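Local structure of xylose isomerase domain protein (Alicyclobacillus acidocaldarius subsp. acidocaldarius, 3U0H) at residues Gly175-Ser180 with Tyr203-Asp208. The protein probably acts as an isomerase built on a TIM barrel, though its substrate is not established. Residues are numbered along the deposited sequence; the frame is centred on the assembly and turned at random.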
ATOM      1  N   GLY A 175     -10.212 -13.599  -4.295  1.00 22.68           N
ATOM      2  CA  GLY A 175     -10.392 -15.012  -4.007  1.00 22.07           C
ATOM      3  C   GLY A 175     -10.860 -15.802  -5.211  1.00 21.90           C
ATOM      4  O   GLY A 175     -10.469 -15.522  -6.327  1.00 21.10           O
ATOM      5  N   ALA A 176     -11.728 -16.755  -4.963  1.00 19.40           N
ATOM      6  CA  ALA A 176     -12.138 -17.658  -5.976  1.00 22.04           C
ATOM      7  C   ALA A 176     -13.658 -17.632  -6.217  1.00 20.33           C
ATOM      8  O   ALA A 176     -14.477 -17.511  -5.301  1.00 20.41           O
ATOM      9  CB  ALA A 176     -11.638 -19.095  -5.614  1.00 19.96           C
ATOM     10  N   LEU A 177     -14.036 -17.781  -7.473  1.00 22.37           N
ATOM     11  CA  LEU A 177     -15.406 -18.213  -7.825  1.00 22.33           C
ATOM     12  C   LEU A 177     -15.176 -19.693  -8.050  1.00 22.45           C
ATOM     13  O   LEU A 177     -14.423 -20.043  -8.930  1.00 23.68           O
ATOM     14  CB  LEU A 177     -15.893 -17.515  -9.129  1.00 22.54           C
ATOM     15  CG  LEU A 177     -17.396 -17.567  -9.526  1.00 22.50           C
ATOM     16  CD1 LEU A 177     -17.619 -16.764 -10.825  1.00 22.71           C
ATOM     17  CD2 LEU A 177     -17.849 -19.014  -9.771  1.00 21.79           C
ATOM     18  N   VAL A 178     -15.821 -20.543  -7.272  1.00 19.76           N
ATOM     19  CA  VAL A 178     -15.641 -21.938  -7.366  1.00 20.29           C
ATOM     20  C   VAL A 178     -16.826 -22.570  -8.086  1.00 21.41           C
ATOM     21  O   VAL A 178     -17.943 -22.597  -7.568  1.00 23.88           O
ATOM     22  CB  VAL A 178     -15.545 -22.576  -5.951  1.00 19.88           C
ATOM     23  CG1 VAL A 178     -15.327 -24.085  -6.104  1.00 18.78           C
ATOM     24  CG2 VAL A 178     -14.433 -21.936  -5.134  1.00 17.56           C
ATOM     25  N   ASP A 179     -16.573 -23.162  -9.246  1.00 23.62           N
ATOM     26  CA  ASP A 179     -17.629 -23.809 -10.063  1.00 24.40           C
ATOM     27  C   ASP A 179     -17.462 -25.334  -9.983  1.00 24.01           C
ATOM     28  O   ASP A 179     -16.357 -25.780 -10.154  1.00 25.69           O
ATOM     29  CB  ASP A 179     -17.425 -23.337 -11.490  1.00 22.12           C
ATOM     30  CG  ASP A 179     -18.530 -23.793 -12.440  1.00 22.22           C
ATOM     31  OD1 ASP A 179     -18.926 -24.996 -12.388  1.00 19.19           O
ATOM     32  OD2 ASP A 179     -18.965 -22.917 -13.269  1.00 19.66           O
ATOM     33  N   SER A 180     -18.513 -26.141  -9.778  1.00 22.63           N
ATOM     34  CA  SER A 180     -18.287 -27.578  -9.633  1.00 22.33           C
ATOM     35  C   SER A 180     -17.684 -28.129 -10.873  1.00 21.87           C
ATOM     36  O   SER A 180     -17.000 -29.144 -10.845  1.00 24.31           O
ATOM     37  CB  SER A 180     -19.601 -28.339  -9.380  1.00 22.06           C
ATOM     38  OG  SER A 180     -20.612 -27.701 -10.131  1.00 24.55           O
ATOM     39  N   TYR A 203     -17.931 -16.708  -4.569  1.00 21.52           N
ATOM     40  CA  TYR A 203     -19.166 -17.031  -5.215  1.00 22.51           C
ATOM     41  C   TYR A 203     -19.037 -18.448  -5.765  1.00 23.63           C
ATOM     42  O   TYR A 203     -17.949 -18.951  -5.954  1.00 24.47           O
ATOM     43  CB  TYR A 203     -19.475 -15.957  -6.297  1.00 24.31           C
ATOM     44  CG  TYR A 203     -20.823 -16.027  -7.036  1.00 22.82           C
ATOM     45  CD1 TYR A 203     -22.018 -16.166  -6.342  1.00 23.32           C
ATOM     46  CD2 TYR A 203     -20.888 -15.902  -8.431  1.00 24.52           C
ATOM     47  CE1 TYR A 203     -23.226 -16.245  -7.016  1.00 24.85           C
ATOM     48  CE2 TYR A 203     -22.111 -15.931  -9.124  1.00 24.08           C
ATOM     49  CZ  TYR A 203     -23.267 -16.111  -8.408  1.00 24.56           C
ATOM     50  OH  TYR A 203     -24.492 -16.167  -9.048  1.00 30.46           O
ATOM     51  N   VAL A 204     -20.164 -19.108  -5.946  1.00 23.81           N
ATOM     52  CA  VAL A 204     -20.166 -20.524  -6.194  1.00 23.62           C
ATOM     53  C   VAL A 204     -21.100 -20.853  -7.339  1.00 25.10           C
ATOM     54  O   VAL A 204     -22.212 -20.304  -7.429  1.00 25.05           O
ATOM     55  CB  VAL A 204     -20.584 -21.273  -4.921  1.00 24.15           C
ATOM     56  CG1 VAL A 204     -20.730 -22.763  -5.206  1.00 23.03           C
ATOM     57  CG2 VAL A 204     -19.554 -20.983  -3.826  1.00 20.96           C
ATOM     58  N   HIS A 205     -20.627 -21.695  -8.259  1.00 25.57           N
ATOM     59  CA  HIS A 205     -21.483 -22.256  -9.290  1.00 23.88           C
ATOM     60  C   HIS A 205     -21.609 -23.738  -9.077  1.00 25.83           C
ATOM     61  O   HIS A 205     -20.620 -24.419  -8.752  1.00 23.83           O
ATOM     62  CB  HIS A 205     -20.898 -22.074 -10.686  1.00 25.61           C
ATOM     63  CG  HIS A 205     -20.879 -20.659 -11.213  1.00 25.35           C
ATOM     64  ND1 HIS A 205     -20.112 -20.309 -12.270  1.00 29.73           N
ATOM     65  CD2 HIS A 205     -21.543 -19.519 -10.823  1.00 26.03           C
ATOM     66  CE1 HIS A 205     -20.300 -19.007 -12.553  1.00 27.52           C
ATOM     67  NE2 HIS A 205     -21.160 -18.520 -11.652  1.00 27.57           N
ATOM     68  N   ILE A 206     -22.820 -24.243  -9.357  1.00 26.86           N
ATOM     69  CA  ILE A 206     -23.125 -25.667  -9.396  1.00 27.68           C
ATOM     70  C   ILE A 206     -23.743 -26.138 -10.770  1.00 28.54           C
ATOM     71  O   ILE A 206     -24.340 -25.358 -11.485  1.00 27.19           O
ATOM     72  CB  ILE A 206     -24.004 -25.988  -8.156  1.00 28.00           C
ATOM     73  CG1 ILE A 206     -23.939 -27.474  -7.821  1.00 28.93           C
ATOM     74  CG2 ILE A 206     -25.411 -25.442  -8.318  1.00 27.64           C
ATOM     75  CD1 ILE A 206     -24.351 -27.832  -6.408  1.00 28.81           C
ATOM     76  N   ASN A 207     -23.571 -27.419 -11.123  1.00 29.62           N
ATOM     77  CA  ASN A 207     -23.922 -27.997 -12.460  1.00 28.07           C
ATOM     78  C   ASN A 207     -23.425 -29.436 -12.435  1.00 27.15           C
ATOM     79  O   ASN A 207     -22.966 -29.912 -11.379  1.00 27.95           O
ATOM     80  CB  ASN A 207     -23.267 -27.213 -13.633  1.00 28.37           C
ATOM     81  CG  ASN A 207     -21.833 -26.851 -13.308  1.00 28.50           C
ATOM     82  OD1 ASN A 207     -21.028 -27.758 -13.036  1.00 25.30           O
ATOM     83  ND2 ASN A 207     -21.547 -25.550 -13.176  1.00 23.35           N
ATOM     84  N   ASP A 208     -23.514 -30.129 -13.575  1.00 27.46           N
ATOM     85  CA  ASP A 208     -23.171 -31.556 -13.664  1.00 26.27           C
ATOM     86  C   ASP A 208     -22.702 -31.994 -15.051  1.00 25.11           C
ATOM     87  O   ASP A 208     -22.731 -31.224 -15.977  1.00 27.35           O
ATOM     88  CB  ASP A 208     -24.375 -32.426 -13.228  1.00 27.24           C
ATOM     89  CG  ASP A 208     -23.982 -33.547 -12.275  1.00 25.12           C
ATOM     90  OD1 ASP A 208     -22.844 -34.057 -12.401  1.00 23.19           O
ATOM     91  OD2 ASP A 208     -24.824 -33.914 -11.406  1.00 28.41           O
TER
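Asp179 spreads its carboxylate between His205 on the neighbouring strand and Asn207 in the loop that follows. OD1 of Asp179 accepts ND2 of Asn207 at 2.8 Å in a nearly straight bond on the syn side. OD2 of Asp179 accepts ND1 of His205 at 3.0 Å; the acceptor lies close to the ring plane, the ring stands almost perpendicular to the carboxylate, and the nitrogen comes from above the carboxylate plane. Leucine suits the place beside the imidazole because its branched end is apolar: CD2 of Leu177 sits over the His205 ring in a CH-pi contact, 3.6 Å from the centroid, while CG of Leu177 reaches CD2 of Tyr203 at 4.0 Å. With CG anti to the backbone N (chi1 -174°), the aspartate turns its carboxylate towards these partners; OD1 also caps the following helix at Tyr181 N, and OD2 makes a salt bridge to Arg221. Replacing Asp179 by alanine is likely to leave His205 ND1, Asn207 ND2 and the charge of Arg221 without this acceptor, uncap the helix and free the imidazole to turn. Serine suits the helix start because its short side chain carries a hydroxyl: OG of Ser180 meets OD1 of Asn207 at 2.9 Å from above the carbonyl plane, while ND2 also reaches Glu250 O. The backbones form a parallel ladder: Val178 N to Tyr203 O, His205 N to Val178 O and Ser180 N to His205 O. Val178 and Val204, beta-branched and apolar, face helix 231-241. Adjacent parallel strands with polar residues gathered at their C-terminal ends are characteristic of the TIM barrel, whose active sites lie there.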